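Local coordinates for alpha-1,2-mannosidase (Bacteroides thetaiotaomicron, PDB 2WW2), which hydrolyses alpha-mannosides with inversion of configuration, as a calcium-dependent glycoside hydrolase of family GH92 from a human gut bacterium, at residues 343-348 and 664-669; 349-354 and 394-399. One frame throughout, in Å; residues are numbered along the deposited sequence.

Contact 1: 343-348 and 664-669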
loop_
_atom_site.group_PDB
_atom_site.type_symbol
_atom_site.label_atom_id
_atom_site.label_comp_id
_atom_site.label_asym_id
_atom_site.label_seq_id
_atom_site.Cartn_x
_atom_site.Cartn_y
_atom_site.Cartn_z
ATOM N N THR A 343 7.343 19.779 -34.373
ATOM C CA THR A 343 6.763 19.734 -35.723
ATOM C C THR A 343 5.675 20.777 -35.881
ATOM O O THR A 343 5.396 21.206 -36.996
ATOM C CB THR A 343 6.149 18.340 -36.087
ATOM O OG1 THR A 343 5.054 18.062 -35.210
ATOM C CG2 THR A 343 7.204 17.223 -35.978
ATOM N N LEU A 344 5.047 21.177 -34.774
ATOM C CA LEU A 344 3.925 22.116 -34.837
ATOM C C LEU A 344 4.407 23.564 -34.725
ATOM O O LEU A 344 4.136 24.394 -35.595
ATOM C CB LEU A 344 2.923 21.821 -33.703
ATOM C CG LEU A 344 1.684 22.731 -33.604
ATOM C CD1 LEU A 344 0.928 22.752 -34.934
ATOM C CD2 LEU A 344 0.764 22.288 -32.444
ATOM N N LEU A 345 5.114 23.852 -33.634
ATOM C CA LEU A 345 5.484 25.225 -33.305
ATOM C C LEU A 345 6.913 25.632 -33.715
ATOM O O LEU A 345 7.197 26.825 -33.856
ATOM C CB LEU A 345 5.304 25.457 -31.814
ATOM C CG LEU A 345 3.864 25.630 -31.315
ATOM C CD1 LEU A 345 3.880 25.631 -29.810
ATOM C CD2 LEU A 345 3.262 26.937 -31.810
ATOM N N TYR A 346 7.790 24.644 -33.892
ATOM C CA TYR A 346 9.196 24.884 -34.227
ATOM C C TYR A 346 9.663 23.967 -35.363
ATOM O O TYR A 346 10.673 23.268 -35.230
ATOM C CB TYR A 346 10.069 24.702 -32.971
ATOM C CG TYR A 346 9.511 25.436 -31.759
ATOM C CD1 TYR A 346 9.800 26.789 -31.553
ATOM C CD2 TYR A 346 8.680 24.796 -30.850
ATOM C CE1 TYR A 346 9.266 27.482 -30.461
ATOM C CE2 TYR A 346 8.141 25.481 -29.749
ATOM C CZ TYR A 346 8.459 26.829 -29.565
ATOM O OH TYR A 346 7.949 27.526 -28.487
ATOM N N PRO A 347 8.937 23.968 -36.498
ATOM C CA PRO A 347 9.216 22.943 -37.510
ATOM C C PRO A 347 10.580 23.146 -38.181
ATOM O O PRO A 347 11.104 22.212 -38.784
ATOM C CB PRO A 347 8.064 23.115 -38.523
ATOM C CG PRO A 347 7.643 24.534 -38.375
ATOM C CD PRO A 347 7.803 24.819 -36.881
ATOM N N GLU A 348 11.154 24.346 -38.074
ATOM C CA GLU A 348 12.490 24.563 -38.635
ATOM C C GLU A 348 13.480 23.698 -37.862
ATOM O O GLU A 348 14.516 23.281 -38.402
ATOM C CB GLU A 348 12.910 26.053 -38.617
ATOM C CG GLU A 348 13.246 26.620 -37.245
ATOM C CD GLU A 348 12.029 27.161 -36.486
ATOM O OE1 GLU A 348 10.878 26.739 -36.740
ATOM O OE2 GLU A 348 12.232 28.031 -35.632
ATOM N N LEU A 664 -1.392 30.200 -30.971
ATOM C CA LEU A 664 -0.221 29.573 -31.531
ATOM C C LEU A 664 0.190 30.350 -32.782
ATOM O O LEU A 664 -0.608 30.510 -33.713
ATOM C CB LEU A 664 -0.523 28.111 -31.874
ATOM C CG LEU A 664 -0.675 27.113 -30.719
ATOM C CD1 LEU A 664 -2.023 27.281 -29.981
ATOM C CD2 LEU A 664 -0.564 25.709 -31.270
ATOM N N HIS A 665 1.429 30.842 -32.789
ATOM C CA HIS A 665 1.970 31.595 -33.911
ATOM C C HIS A 665 2.740 30.648 -34.790
ATOM O O HIS A 665 3.873 30.260 -34.477
ATOM C CB HIS A 665 2.847 32.739 -33.408
ATOM C CG HIS A 665 2.064 33.781 -32.673
ATOM N ND1 HIS A 665 1.091 34.542 -33.287
ATOM C CD2 HIS A 665 2.071 34.155 -31.372
ATOM C CE1 HIS A 665 0.540 35.351 -32.397
ATOM N NE2 HIS A 665 1.113 35.133 -31.224
ATOM N N LEU A 666 2.084 30.243 -35.871
ATOM C CA LEU A 666 2.596 29.212 -36.755
ATOM C C LEU A 666 3.285 29.804 -37.981
ATOM O O LEU A 666 3.268 31.026 -38.189
ATOM C CB LEU A 666 1.461 28.263 -37.141
ATOM C CG LEU A 666 0.796 27.644 -35.902
ATOM C CD1 LEU A 666 -0.506 26.937 -36.225
ATOM C CD2 LEU A 666 1.735 26.687 -35.173
ATOM N N PRO A 667 3.932 28.950 -38.782
ATOM C CA PRO A 667 4.626 29.446 -39.973
ATOM C C PRO A 667 3.716 30.215 -40.940
ATOM O O PRO A 667 2.509 29.976 -40.990
ATOM C CB PRO A 667 5.140 28.158 -40.636
ATOM C CG PRO A 667 5.402 27.228 -39.442
ATOM C CD PRO A 667 4.224 27.527 -38.503
ATOM N N GLU A 668 4.322 31.130 -41.693
ATOM C CA GLU A 668 3.657 31.879 -42.759
ATOM C C GLU A 668 2.540 32.775 -42.246
ATOM O O GLU A 668 1.517 32.983 -42.903
ATOM C CB GLU A 668 3.227 30.929 -43.871
ATOM C CG GLU A 668 4.471 30.351 -44.542
ATOM C CD GLU A 668 4.195 29.145 -45.399
ATOM O OE1 GLU A 668 3.304 28.343 -45.043
ATOM O OE2 GLU A 668 4.878 28.998 -46.433
ATOM N N GLY A 669 2.781 33.311 -41.057
ATOM C CA GLY A 669 1.889 34.263 -40.421
ATOM C C GLY A 669 0.536 33.699 -40.053
ATOM O O GLY A 669 -0.387 34.461 -39.836
HETATM O O HOH W 1 5.749 28.409 -35.579
#
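Leu345 reaches Leu666 with one methyl branch, CD2 of Leu345 lying 3.7 Å from CD2 of Leu666, and the same CD2 of Leu345 rests 4.0 Å from CB of Leu664. It thus bridges the two leucines of the 664-669 segment, whose intervening His665 turns its ring to another side. Leu344 divides its branches between the same pair: its CD2 meets CD2 of Leu664 at 3.9 Å, while its CD1 approaches CD2 of Leu666. The isobutyl group of Leu344 swings over to the strand because its CG stands trans to the main-chain nitrogen (chi1 179°), although CB does not point there. CD2 of Leu666 also lies 3.3 Å from the carbonyl O of Leu344, so this methyl fits against backbone as well as side chains. Farther along, the two proline rings meet through single carbons, CG of Pro347 being 3.7 Å from CG of Pro667.

Polar linkage comes from a water, which donates to Leu345 O (2.8 Å) and to His665 O (2.9 Å) and so ties the helix end to the strand backbone. Arg273 strengthens this tie by hydrogen bonding to Leu345 O, pairing with the backbone of His665 and forming a salt bridge with Glu348. The His665 ring is held by Glu275 and Asn671.

The contact sets the junction of helices 338-345 and 347-364 against the end of strand 661-665, within the catalytic domain; Phe642 of strand 642-643 packs on Leu344 and Leu664, and Tyr652 of strand 651-654 and Leu706 of helix 703-707 pack on Leu344.

Contact 2: 349-354 and 394-399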
loop_
_atom_site.group_PDB
_atom_site.type_symbol
_atom_site.label_atom_id
_atom_site.label_comp_id
_atom_site.label_asym_id
_atom_site.label_seq_id
_atom_site.Cartn_x
_atom_site.Cartn_y
_atom_site.Cartn_z
ATOM N N VAL A 349 13.158 23.416 -36.598
ATOM C CA VAL A 349 14.010 22.521 -35.817
ATOM C C VAL A 349 13.870 21.074 -36.298
ATOM O O VAL A 349 14.877 20.405 -36.562
ATOM C CB VAL A 349 13.733 22.641 -34.318
ATOM C CG1 VAL A 349 14.657 21.679 -33.529
ATOM C CG2 VAL A 349 13.970 24.101 -33.890
ATOM N N SER A 350 12.631 20.616 -36.477
ATOM C CA SER A 350 12.401 19.244 -36.955
ATOM C C SER A 350 13.010 19.033 -38.338
ATOM O O SER A 350 13.464 17.926 -38.664
ATOM C CB SER A 350 10.903 18.922 -36.989
ATOM O OG SER A 350 10.294 19.210 -35.735
ATOM N N GLU A 351 12.999 20.076 -39.167
ATOM C CA GLU A 351 13.631 19.978 -40.495
ATOM C C GLU A 351 15.102 19.553 -40.370
ATOM O O GLU A 351 15.587 18.737 -41.162
ATOM C CB GLU A 351 13.534 21.302 -41.280
ATOM C CG GLU A 351 12.127 21.614 -41.798
ATOM C CD GLU A 351 12.006 22.981 -42.455
ATOM O OE1 GLU A 351 12.945 23.798 -42.373
ATOM O OE2 GLU A 351 10.958 23.238 -43.062
ATOM N N ARG A 352 15.815 20.131 -39.404
ATOM C CA ARG A 352 17.242 19.835 -39.219
ATOM C C ARG A 352 17.463 18.543 -38.411
ATOM O O ARG A 352 18.407 17.777 -38.686
ATOM C CB ARG A 352 17.959 21.017 -38.546
ATOM C CG ARG A 352 17.854 22.329 -39.331
ATOM C CD ARG A 352 18.702 23.437 -38.709
ATOM N NE ARG A 352 18.179 23.874 -37.418
ATOM C CZ ARG A 352 17.500 25.005 -37.234
ATOM N NH1 ARG A 352 17.248 25.801 -38.266
ATOM N NH2 ARG A 352 17.059 25.337 -36.025
ATOM N N VAL A 353 16.594 18.300 -37.428
ATOM C CA VAL A 353 16.694 17.090 -36.605
ATOM C C VAL A 353 16.506 15.848 -37.458
ATOM O O VAL A 353 17.240 14.847 -37.309
ATOM C CB VAL A 353 15.646 17.082 -35.468
ATOM C CG1 VAL A 353 15.538 15.679 -34.848
ATOM C CG2 VAL A 353 16.024 18.106 -34.394
ATOM N N THR A 354 15.530 15.892 -38.362
ATOM C CA THR A 354 15.286 14.712 -39.209
ATOM C C THR A 354 16.473 14.461 -40.129
ATOM O O THR A 354 16.924 13.311 -40.257
ATOM C CB THR A 354 13.960 14.799 -40.016
ATOM O OG1 THR A 354 13.934 16.030 -40.739
ATOM C CG2 THR A 354 12.747 14.752 -39.050
ATOM N N LYS A 394 3.397 15.457 -41.607
ATOM C CA LYS A 394 3.032 16.826 -41.334
ATOM C C LYS A 394 3.680 17.766 -42.343
ATOM O O LYS A 394 3.668 18.989 -42.158
ATOM C CB LYS A 394 3.469 17.210 -39.910
ATOM C CG LYS A 394 2.649 16.524 -38.850
ATOM C CD LYS A 394 3.235 16.689 -37.451
ATOM C CE LYS A 394 2.283 16.074 -36.412
ATOM N NZ LYS A 394 2.834 16.249 -35.039
ATOM N N GLY A 395 4.245 17.199 -43.405
ATOM C CA GLY A 395 4.784 18.007 -44.498
ATOM C C GLY A 395 6.210 18.479 -44.283
ATOM O O GLY A 395 6.708 19.309 -45.033
ATOM N N ILE A 396 6.870 17.941 -43.257
ATOM C CA ILE A 396 8.274 18.224 -43.009
ATOM C C ILE A 396 9.054 17.108 -43.668
ATOM O O ILE A 396 9.096 15.963 -43.178
ATOM C CB ILE A 396 8.560 18.266 -41.495
ATOM C CG1 ILE A 396 7.698 19.357 -40.851
ATOM C CG2 ILE A 396 10.044 18.502 -41.232
ATOM C CD1 ILE A 396 7.734 19.365 -39.325
ATOM N N GLN A 397 9.634 17.439 -44.818
ATOM C CA GLN A 397 10.184 16.436 -45.712
ATOM C C GLN A 397 11.528 16.889 -46.255
ATOM O O GLN A 397 11.650 17.229 -47.421
ATOM C CB GLN A 397 9.183 16.149 -46.845
ATOM C CG GLN A 397 7.854 15.616 -46.306
ATOM C CD GLN A 397 6.831 15.309 -47.387
ATOM O OE1 GLN A 397 7.047 15.593 -48.568
ATOM N NE2 GLN A 397 5.715 14.689 -46.989
ATOM N N THR A 398 12.535 16.890 -45.395
ATOM C CA THR A 398 13.867 17.346 -45.771
ATOM C C THR A 398 14.787 16.180 -46.113
ATOM O O THR A 398 15.802 16.365 -46.755
ATOM C CB THR A 398 14.517 18.167 -44.650
ATOM O OG1 THR A 398 14.547 17.401 -43.438
ATOM C CG2 THR A 398 13.702 19.436 -44.401
ATOM N N VAL A 399 14.452 14.986 -45.651
ATOM C CA VAL A 399 15.243 13.808 -45.975
ATOM C C VAL A 399 14.791 13.208 -47.309
ATOM O O VAL A 399 13.669 13.447 -47.771
ATOM C CB VAL A 399 15.140 12.749 -44.863
ATOM C CG1 VAL A 399 15.644 13.327 -43.524
ATOM C CG2 VAL A 399 13.685 12.264 -44.716
HETATM O O HOH W 2 12.579 15.293 -43.153
#
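Thr398 and Thr354 both carry OG1 between the backbone N and the carbonyl carbon (chi1 56° and 53°), which brings the two hydroxyls to 3.1 Å, OG1 to OG1. From there Thr398 OG1 donates to the carbonyl O of Glu351 at 2.8 Å, approaching in the carbonyl plane on a lone pair, with a C=O...donor angle of 133°. Thr354 OG1 instead turns back on its own helix and donates to Ser350 O (2.8 Å), an oxygen that also accepts from Thr354 N. A water completes the polar seam, donating a hydrogen bond to Thr354 OG1 and accepting one from Thr398 N at 2.8 Å.

Apolar atoms lie beside this seam. CG2 of Thr398 sits 3.6 Å from CB of Glu351, the two side chains crossing at about a right angle, and CG of Glu351 is also touched by CG2 of Ile396 (3.8 Å). The longer branch of Ile396 ends in CD1, which reaches CB of Ser350 at 4.0 Å. CG1 of Val399 abuts the backbone of Thr354, 3.5 Å from its carbonyl O. A valine in place of Thr398 would probably leave Glu351 O without the hydroxyl donor that ties the loop to the helix.

Gly395 shapes the approach: with positive phi it is the C-prime residue of a Schellman motif, Ile396 N bonding to Ala391 O and Gly395 N to Trp392 O. The loop that leaves helix 383-393 thereby runs along helix 347-364 before helix 401-413 begins; from helix 383-393, Ala391 touches Ile396 and Trp392 touches Val399, and Ile396 also touches helix 338-345 at Thr343.

How the contacts relate
Both contacts use helix 347-364, contact 1 at its first two residues and contact 2 at the six that follow, their centres about 12 Å apart; along the chain contact 2 is nested inside the loop that contact 1 closes. Each is partly buried: Leu344, Leu345, Leu664 and Leu666 are buried in contact 1, and Ser350, Thr354 and Ile396 in contact 2. Contact 1, between a helix junction and a strand end, is almost wholly aliphatic and joined in backbone by a water; contact 2, between helix and loop, adds a direct hydroxyl-to-carbonyl bond. They meet where Ile396 packs its CD1 on Thr343 and Pro347, and where Lys394 NZ probably hydrogen bonds to Thr343 OG1 while also paired with Asp390.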